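Local coordinates for protein L-iditol 2-dehydrogenase (Clostridium scindens, PDB 4OH1) that probably oxidises polyols such as L-iditol with NAD+ as a zinc-containing alcohol dehydrogenase, and binds two zinc ions, one of them held by four cysteines, at residues A[102-107]-A[138-143]; A[34-39]-A[85-90]. One frame throughout, in Å; residues are numbered along the deposited sequence.

Contact 1: residues A[102-107]-A[138-143]; sequences YAKYCG and MSQIFP. With ZN (zinc ion), chain C.
The backbone carbonyls of Y102 and A103 face the amide end of Q140, which reaches in from the 3-10 turn 138-140 ahead of strand 141-143. Y102 O lies 3.1 Å from Q140 NE2, while the Y102 ring turns the other way, meeting edge-to-face the ring of H74, which binds a zinc ion together with E75 and E157. A103 O approaches the stem of the same glutamine, 3.8 Å from Q140 CG, and also sits above the centre of the Y105 ring. K104 supplies the aliphatic side of the contact, packing across Q140. Extended away from the main-chain nitrogen at chi1 (-180°) and bent at chi2 (56°), its chain crosses that of Q140 at about a right angle, placing K104 CD 3.8 Å from Q140 OE1. Further along, K104 CE comes 3.8 Å from S139 OG. A further bend at chi4 swings the ammonium back over its own segment, where K104 NZ donates to Y105 O at 3.2 Å, tilted 32° from the carbonyl plane. Y105 adds a bridge through solvent: its backbone N gives a hydrogen bond of 3.1 Å to a water that lies 2.8 Å from S139 OG and is hydrogen-bonded to it. Last comes C106, whose SG binds the second zinc at 2.4 Å; C109, C112 and C120 complete the four-cysteine site found in many zinc-containing alcohol dehydrogenases. The S139 hydroxyl is also hydrogen-bonded to H137 ND1. The contact is mixed: carbon of K104 covers a buried amide whose rotation is fixed from both ends, Q140 NE2 donating to N101 O and OE1 accepting from H137 N, and one water ties the backbone of Y105 to S139.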
ATOM      1  N   TYR A 102     -27.134  -5.562  -5.288  1.00 33.52           N
ATOM      2  CA  TYR A 102     -27.750  -6.841  -5.530  1.00 35.64           C
ATOM      3  C   TYR A 102     -27.156  -7.898  -4.621  1.00 36.51           C
ATOM      4  O   TYR A 102     -27.809  -8.905  -4.336  1.00 37.42           O
ATOM      5  CB  TYR A 102     -27.575  -7.271  -7.021  1.00 39.44           C
ATOM      6  CG  TYR A 102     -26.109  -7.512  -7.411  1.00 40.71           C
ATOM      7  CD1 TYR A 102     -25.300  -6.469  -7.851  1.00 43.22           C
ATOM      8  CD2 TYR A 102     -25.532  -8.741  -7.266  1.00 43.42           C
ATOM      9  CE1 TYR A 102     -23.956  -6.670  -8.171  1.00 46.52           C
ATOM     10  CE2 TYR A 102     -24.187  -8.956  -7.571  1.00 46.49           C
ATOM     11  CZ  TYR A 102     -23.410  -7.918  -8.028  1.00 48.43           C
ATOM     12  OH  TYR A 102     -22.067  -8.112  -8.299  1.00 53.43           O
ATOM     13  N   ALA A 103     -25.908  -7.720  -4.199  1.00 36.49           N
ATOM     14  CA  ALA A 103     -25.180  -8.809  -3.522  1.00 40.18           C
ATOM     15  C   ALA A 103     -25.483  -8.791  -2.023  1.00 41.02           C
ATOM     16  O   ALA A 103     -25.399  -7.755  -1.405  1.00 39.30           O
ATOM     17  CB  ALA A 103     -23.667  -8.655  -3.758  1.00 42.92           C
ATOM     18  N   LYS A 104     -25.842  -9.946  -1.464  1.00 43.44           N
ATOM     19  CA  LYS A 104     -26.097 -10.111  -0.041  1.00 43.21           C
ATOM     20  C   LYS A 104     -24.982 -10.929   0.612  1.00 45.03           C
ATOM     21  O   LYS A 104     -24.857 -12.136   0.384  1.00 42.76           O
ATOM     22  CB  LYS A 104     -27.431 -10.817   0.172  1.00 45.06           C
ATOM     23  CG  LYS A 104     -27.817 -11.044   1.660  1.00 47.53           C
ATOM     24  CD  LYS A 104     -27.831  -9.758   2.413  1.00 47.83           C
ATOM     25  CE  LYS A 104     -28.458  -9.875   3.758  1.00 49.30           C
ATOM     26  NZ  LYS A 104     -27.667 -10.773   4.600  1.00 54.93           N
ATOM     27  N   TYR A 105     -24.208 -10.269   1.469  1.00 41.07           N
ATOM     28  CA  TYR A 105     -23.129 -10.939   2.179  1.00 44.15           C
ATOM     29  C   TYR A 105     -23.673 -11.630   3.450  1.00 45.52           C
ATOM     30  O   TYR A 105     -24.563 -11.101   4.097  1.00 46.61           O
ATOM     31  CB  TYR A 105     -22.073  -9.894   2.556  1.00 44.29           C
ATOM     32  CG  TYR A 105     -21.741  -8.990   1.396  1.00 42.72           C
ATOM     33  CD1 TYR A 105     -21.361  -9.532   0.162  1.00 43.52           C
ATOM     34  CD2 TYR A 105     -21.825  -7.609   1.510  1.00 42.35           C
ATOM     35  CE1 TYR A 105     -21.075  -8.720  -0.935  1.00 46.87           C
ATOM     36  CE2 TYR A 105     -21.525  -6.769   0.409  1.00 41.55           C
ATOM     37  CZ  TYR A 105     -21.142  -7.345  -0.807  1.00 43.70           C
ATOM     38  OH  TYR A 105     -20.829  -6.583  -1.912  1.00 41.90           O
ATOM     39  N   CYS A 106     -23.140 -12.789   3.816  1.00 44.68           N
ATOM     40  CA  CYS A 106     -23.702 -13.531   4.946  1.00 44.15           C
ATOM     41  C   CYS A 106     -23.137 -13.021   6.269  1.00 46.89           C
ATOM     42  O   CYS A 106     -23.726 -13.239   7.338  1.00 51.02           O
ATOM     43  CB  CYS A 106     -23.412 -15.026   4.792  1.00 45.11           C
ATOM     44  SG  CYS A 106     -21.755 -15.493   5.281  1.00 45.58           S
ATOM     45  N   GLY A 107     -21.962 -12.399   6.233  1.00 46.51           N
ATOM     46  CA  GLY A 107     -21.397 -11.810   7.436  1.00 42.19           C
ATOM     47  C   GLY A 107     -20.936 -12.828   8.433  1.00 45.71           C
ATOM     48  O   GLY A 107     -20.518 -12.458   9.531  1.00 46.13           O
HETATM   49  N   MSE A 138     -31.790  -4.558   4.499  1.00 38.79           N
HETATM   50  CA  MSE A 138     -31.348  -3.196   4.768  1.00 38.88           C
HETATM   51  C   MSE A 138     -29.829  -2.957   4.509  1.00 37.70           C
HETATM   52  O   MSE A 138     -29.445  -1.909   4.099  1.00 36.84           O
HETATM   53  CB  MSE A 138     -31.702  -2.829   6.212  1.00 40.93           C
HETATM   54  CG  MSE A 138     -30.990  -3.656   7.264  1.00 44.43           C
HETATM   55 SE   MSE A 138     -31.809  -3.442   9.079  0.75 50.42          SE
HETATM   56  CE  MSE A 138     -30.502  -4.559  10.088  1.00 48.88           C
ATOM     57  N   SER A 139     -28.992  -3.956   4.726  1.00 36.19           N
ATOM     58  CA  SER A 139     -27.602  -3.882   4.432  1.00 37.63           C
ATOM     59  C   SER A 139     -27.321  -3.646   2.955  1.00 36.87           C
ATOM     60  O   SER A 139     -26.268  -3.175   2.630  1.00 33.48           O
ATOM     61  CB  SER A 139     -26.892  -5.149   4.854  1.00 41.18           C
ATOM     62  OG  SER A 139     -27.250  -6.268   4.030  1.00 41.76           O
ATOM     63  N   GLN A 140     -28.295  -3.866   2.082  1.00 37.82           N
ATOM     64  CA  GLN A 140     -28.107  -3.675   0.656  1.00 34.70           C
ATOM     65  C   GLN A 140     -28.551  -2.329   0.219  1.00 34.66           C
ATOM     66  O   GLN A 140     -28.440  -2.056  -0.930  1.00 33.14           O
ATOM     67  CB  GLN A 140     -28.892  -4.732  -0.136  1.00 35.16           C
ATOM     68  CG  GLN A 140     -28.447  -6.134   0.218  1.00 37.90           C
ATOM     69  CD  GLN A 140     -29.250  -7.225  -0.464  1.00 40.86           C
ATOM     70  OE1 GLN A 140     -30.159  -7.789   0.145  1.00 42.88           O
ATOM     71  NE2 GLN A 140     -28.890  -7.564  -1.704  1.00 38.88           N
ATOM     72  N   ILE A 141     -29.077  -1.486   1.098  1.00 34.57           N
ATOM     73  CA  ILE A 141     -29.755  -0.283   0.645  1.00 33.41           C
ATOM     74  C   ILE A 141     -28.984   0.918   1.032  1.00 31.89           C
ATOM     75  O   ILE A 141     -28.663   1.049   2.204  1.00 31.58           O
ATOM     76  CB  ILE A 141     -31.171  -0.178   1.279  1.00 36.27           C
ATOM     77  CG1 ILE A 141     -32.071  -1.271   0.736  1.00 38.86           C
ATOM     78  CG2 ILE A 141     -31.793   1.164   1.041  1.00 37.63           C
ATOM     79  CD1 ILE A 141     -32.287  -1.247  -0.753  1.00 41.18           C
ATOM     80  N   PHE A 142     -28.749   1.829   0.081  1.00 31.39           N
ATOM     81  CA  PHE A 142     -27.851   2.978   0.306  1.00 30.94           C
ATOM     82  C   PHE A 142     -28.531   4.264  -0.018  1.00 33.13           C
ATOM     83  O   PHE A 142     -29.013   4.440  -1.098  1.00 30.37           O
ATOM     84  CB  PHE A 142     -26.577   2.910  -0.599  1.00 32.35           C
ATOM     85  CG  PHE A 142     -25.643   1.789  -0.234  1.00 29.76           C
ATOM     86  CD1 PHE A 142     -25.843   0.522  -0.724  1.00 30.10           C
ATOM     87  CD2 PHE A 142     -24.653   2.000   0.684  1.00 33.60           C
ATOM     88  CE1 PHE A 142     -25.008  -0.539  -0.328  1.00 33.99           C
ATOM     89  CE2 PHE A 142     -23.804   0.954   1.089  1.00 33.96           C
ATOM     90  CZ  PHE A 142     -23.981  -0.311   0.554  1.00 32.47           C
ATOM     91  N   PRO A 143     -28.529   5.207   0.890  1.00 38.64           N
ATOM     92  CA  PRO A 143     -29.185   6.455   0.521  1.00 41.57           C
ATOM     93  C   PRO A 143     -28.312   7.347  -0.349  1.00 37.29           C
ATOM     94  O   PRO A 143     -27.079   7.329  -0.253  1.00 39.28           O
ATOM     95  CB  PRO A 143     -29.460   7.126   1.868  1.00 44.03           C
ATOM     96  CG  PRO A 143     -28.353   6.683   2.674  1.00 46.13           C
ATOM     97  CD  PRO A 143     -28.122   5.206   2.286  1.00 44.69           C
TER
HETATM   98 ZN    ZN C 402     -20.052 -14.682   3.838  1.00 47.10          ZN
HETATM   99  O   HOH W   1     -25.102  -7.599   2.826  1.00 52.89           O

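Contact 2: residues A[34-39]-A[85-90]; sequences EEIRIK and STAEKM
A87 turns its methyl group onto the start of strand 35-44, and T86 beside it meets E34, so that the short helix 85-89 packs on the beginning of this strand in the mixed sheet of the GroES-like domain. The helix directly follows strand 75-83, the antiparallel neighbour of 35-44, and folds back over the beginning of the partner strand. The close part has a buried and a more solvent-facing half. In the buried half, around A87, the two backbones come as near as 4.9 Å between the CA atoms of E34 and A87. A87 CB sits 4.0 Å from both E35 O and I36 CG1. In I36, CG1 stands anti to the carbonyl carbon (chi1 -61°), which brings this branch up to the helix; F92, I80 and I141 touch the same isoleucine and extend the apolar patch. A residue as small as alanine lets the helix backbone settle close to the strand. Nearer solvent the fit is just as tight. The chains of E34 and T86 run side by side and point the same way, touching through carbon: E34 CG is 3.7 Å from T86 CB, the nearest approach of the two segments, and 3.8 Å from T86 CG2. The carboxylate of E34 finds its polar partner elsewhere, with OE1 hydrogen-bonded to H137 NE2. The loose side begins at S85, which is exposed and turned away from the strand. At the far end of the helix M90, the first residue to leave helical geometry, closes the last turn by donating from its N to T86 O at 3.1 Å.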
ATOM      1  N   GLU A  34     -36.065  -6.815   8.739  1.00 46.58           N
ATOM      2  CA  GLU A  34     -34.826  -6.185   8.334  1.00 49.27           C
ATOM      3  C   GLU A  34     -34.745  -5.803   6.862  1.00 48.62           C
ATOM      4  O   GLU A  34     -33.662  -5.405   6.394  1.00 43.70           O
ATOM      5  CB  GLU A  34     -33.657  -7.081   8.712  1.00 51.25           C
ATOM      6  CG  GLU A  34     -33.609  -7.313  10.203  1.00 53.09           C
ATOM      7  CD  GLU A  34     -32.351  -7.979  10.642  1.00 53.08           C
ATOM      8  OE1 GLU A  34     -31.419  -8.187   9.830  1.00 52.85           O
ATOM      9  OE2 GLU A  34     -32.295  -8.310  11.821  1.00 58.74           O
ATOM     10  N   GLU A  35     -35.879  -5.889   6.156  1.00 43.48           N
ATOM     11  CA  GLU A  35     -35.909  -5.685   4.724  1.00 42.32           C
ATOM     12  C   GLU A  35     -36.595  -4.396   4.391  1.00 40.31           C
ATOM     13  O   GLU A  35     -37.220  -3.794   5.238  1.00 39.90           O
ATOM     14  CB  GLU A  35     -36.617  -6.841   4.020  1.00 44.76           C
ATOM     15  CG  GLU A  35     -35.789  -8.103   3.986  1.00 46.52           C
ATOM     16  CD  GLU A  35     -36.522  -9.308   3.387  1.00 50.88           C
ATOM     17  OE1 GLU A  35     -37.766  -9.376   3.339  1.00 57.41           O
ATOM     18  OE2 GLU A  35     -35.814 -10.228   2.972  1.00 59.84           O
ATOM     19  N   ILE A  36     -36.467  -3.985   3.132  1.00 40.17           N
ATOM     20  CA  ILE A  36     -36.923  -2.695   2.666  1.00 39.30           C
ATOM     21  C   ILE A  36     -37.439  -2.936   1.274  1.00 42.49           C
ATOM     22  O   ILE A  36     -36.789  -3.625   0.471  1.00 42.19           O
ATOM     23  CB  ILE A  36     -35.741  -1.698   2.586  1.00 41.84           C
ATOM     24  CG1 ILE A  36     -35.118  -1.497   3.963  1.00 44.28           C
ATOM     25  CG2 ILE A  36     -36.201  -0.380   2.055  1.00 40.93           C
ATOM     26  CD1 ILE A  36     -34.098  -0.435   3.994  1.00 45.23           C
ATOM     27  N   ARG A  37     -38.589  -2.356   0.958  1.00 43.97           N
ATOM     28  CA  ARG A  37     -39.099  -2.425  -0.375  1.00 41.67           C
ATOM     29  C   ARG A  37     -38.889  -1.081  -1.042  1.00 40.58           C
ATOM     30  O   ARG A  37     -39.170  -0.019  -0.468  1.00 39.19           O
ATOM     31  CB  ARG A  37     -40.566  -2.792  -0.378  1.00 47.33           C
ATOM     32  CG  ARG A  37     -41.114  -2.882  -1.788  1.00 52.60           C
ATOM     33  CD  ARG A  37     -42.561  -2.447  -1.827  1.00 57.32           C
ATOM     34  NE  ARG A  37     -43.348  -3.479  -1.269  1.00 55.36           N
ATOM     35  CZ  ARG A  37     -44.485  -3.317  -0.593  1.00 58.52           C
ATOM     36  NH1 ARG A  37     -45.033  -2.129  -0.358  1.00 57.51           N
ATOM     37  NH2 ARG A  37     -45.074  -4.397  -0.145  1.00 54.08           N
ATOM     38  N   ILE A  38     -38.383  -1.159  -2.268  1.00 36.88           N
ATOM     39  CA  ILE A  38     -38.097  -0.021  -3.102  1.00 41.45           C
ATOM     40  C   ILE A  38     -39.122   0.062  -4.169  1.00 37.93           C
ATOM     41  O   ILE A  38     -39.439  -0.919  -4.824  1.00 36.80           O
ATOM     42  CB  ILE A  38     -36.715  -0.172  -3.916  1.00 45.82           C
ATOM     43  CG1 ILE A  38     -35.555  -0.444  -3.018  1.00 51.37           C
ATOM     44  CG2 ILE A  38     -36.394   1.056  -4.694  1.00 50.50           C
ATOM     45  CD1 ILE A  38     -35.646   0.366  -1.779  1.00 56.01           C
ATOM     46  N   LYS A  39     -39.563   1.256  -4.427  1.00 38.69           N
ATOM     47  CA  LYS A  39     -40.242   1.501  -5.640  1.00 41.90           C
ATOM     48  C   LYS A  39     -39.155   1.896  -6.648  1.00 41.62           C
ATOM     49  O   LYS A  39     -38.508   2.939  -6.486  1.00 40.91           O
ATOM     50  CB  LYS A  39     -41.188   2.655  -5.493  1.00 45.72           C
ATOM     51  CG  LYS A  39     -42.066   2.752  -6.650  1.00 52.00           C
ATOM     52  CD  LYS A  39     -42.593   4.121  -6.899  1.00 59.69           C
ATOM     53  CE  LYS A  39     -43.666   3.980  -7.970  1.00 65.35           C
ATOM     54  NZ  LYS A  39     -44.115   5.308  -8.383  1.00 77.42           N
ATOM     55  N   SER A  85     -39.793  -3.199  10.543  1.00 52.42           N
ATOM     56  CA  SER A  85     -39.584  -2.536  11.811  1.00 52.04           C
ATOM     57  C   SER A  85     -38.116  -2.460  12.225  1.00 51.20           C
ATOM     58  O   SER A  85     -37.691  -1.429  12.713  1.00 57.83           O
ATOM     59  CB  SER A  85     -40.447  -3.210  12.907  1.00 55.77           C
ATOM     60  OG  SER A  85     -40.276  -4.614  12.909  1.00 58.71           O
ATOM     61  N   THR A  86     -37.304  -3.488  12.015  1.00 48.89           N
ATOM     62  CA  THR A  86     -35.898  -3.347  12.397  1.00 49.47           C
ATOM     63  C   THR A  86     -35.211  -2.280  11.523  1.00 48.10           C
ATOM     64  O   THR A  86     -34.463  -1.400  11.995  1.00 47.38           O
ATOM     65  CB  THR A  86     -35.148  -4.649  12.278  1.00 49.02           C
ATOM     66  OG1 THR A  86     -35.772  -5.613  13.104  1.00 49.39           O
ATOM     67  CG2 THR A  86     -33.719  -4.482  12.752  1.00 48.49           C
ATOM     68  N   ALA A  87     -35.507  -2.314  10.243  1.00 46.27           N
ATOM     69  CA  ALA A  87     -34.878  -1.353   9.368  1.00 44.81           C
ATOM     70  C   ALA A  87     -35.277   0.080   9.698  1.00 45.97           C
ATOM     71  O   ALA A  87     -34.478   0.990   9.540  1.00 43.79           O
ATOM     72  CB  ALA A  87     -35.197  -1.680   7.940  1.00 43.60           C
ATOM     73  N   GLU A  88     -36.519   0.287  10.138  1.00 46.94           N
ATOM     74  CA  GLU A  88     -36.970   1.630  10.467  1.00 48.80           C
ATOM     75  C   GLU A  88     -36.147   2.135  11.627  1.00 49.52           C
ATOM     76  O   GLU A  88     -35.785   3.296  11.682  1.00 50.49           O
ATOM     77  CB  GLU A  88     -38.471   1.656  10.839  1.00 50.95           C
ATOM     78  CG  GLU A  88     -39.152   2.865  10.286  1.00 51.37           C
ATOM     79  CD  GLU A  88     -40.635   2.848  10.422  1.00 49.82           C
ATOM     80  OE1 GLU A  88     -41.125   2.518  11.501  1.00 57.91           O
ATOM     81  OE2 GLU A  88     -41.331   3.152   9.429  1.00 55.26           O
ATOM     82  N   LYS A  89     -35.867   1.231  12.554  1.00 52.01           N
ATOM     83  CA  LYS A  89     -35.076   1.522  13.731  1.00 55.56           C
ATOM     84  C   LYS A  89     -33.628   1.889  13.368  1.00 58.33           C
ATOM     85  O   LYS A  89     -32.998   2.625  14.117  1.00 53.65           O
ATOM     86  CB  LYS A  89     -35.123   0.309  14.658  1.00 64.63           C
ATOM     87  CG  LYS A  89     -34.365   0.459  15.949  1.00 77.71           C
ATOM     88  CD  LYS A  89     -34.049  -0.900  16.617  1.00 89.14           C
ATOM     89  CE  LYS A  89     -32.556  -1.019  17.042  1.00 94.87           C
ATOM     90  NZ  LYS A  89     -32.492  -1.386  18.458  1.00104.36           N
HETATM   91  N   MSE A  90     -33.099   1.377  12.245  1.00 53.59           N
HETATM   92  CA  MSE A  90     -31.767   1.743  11.771  1.00 50.07           C
HETATM   93  C   MSE A  90     -31.797   3.019  10.932  1.00 48.65           C
HETATM   94  O   MSE A  90     -30.811   3.381  10.260  1.00 49.33           O
HETATM   95  CB  MSE A  90     -31.175   0.613  10.947  1.00 55.10           C
HETATM   96  CG  MSE A  90     -31.023  -0.652  11.738  1.00 64.61           C
HETATM   97 SE   MSE A  90     -29.514  -0.595  12.988  0.75 79.11          SE
HETATM   98  CE  MSE A  90     -30.452  -1.391  14.538  1.00 81.54           C
TER

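How the contacts relate
From the N terminus, contact 2 comes first: strand 35-44 leaves, and the chain returns along strand 75-83 into helix 85-89, closing a loop of 45 residues. Contact 1 then opens at 102-107 and closes at 138-143, enclosing the 30 residues that hold the other three cysteines of the zinc lobe. The two loops follow in series and neither nest nor cross. They meet where the turn 138-140 reaches the start of strand 35-44 and helix 85-89: M138 N probably donates to E34 O at 2.8 Å, and M138 SE packs on A87. Within the sheet, I141 lies against I36 and I38. H137, just before 138-143, serves both contacts.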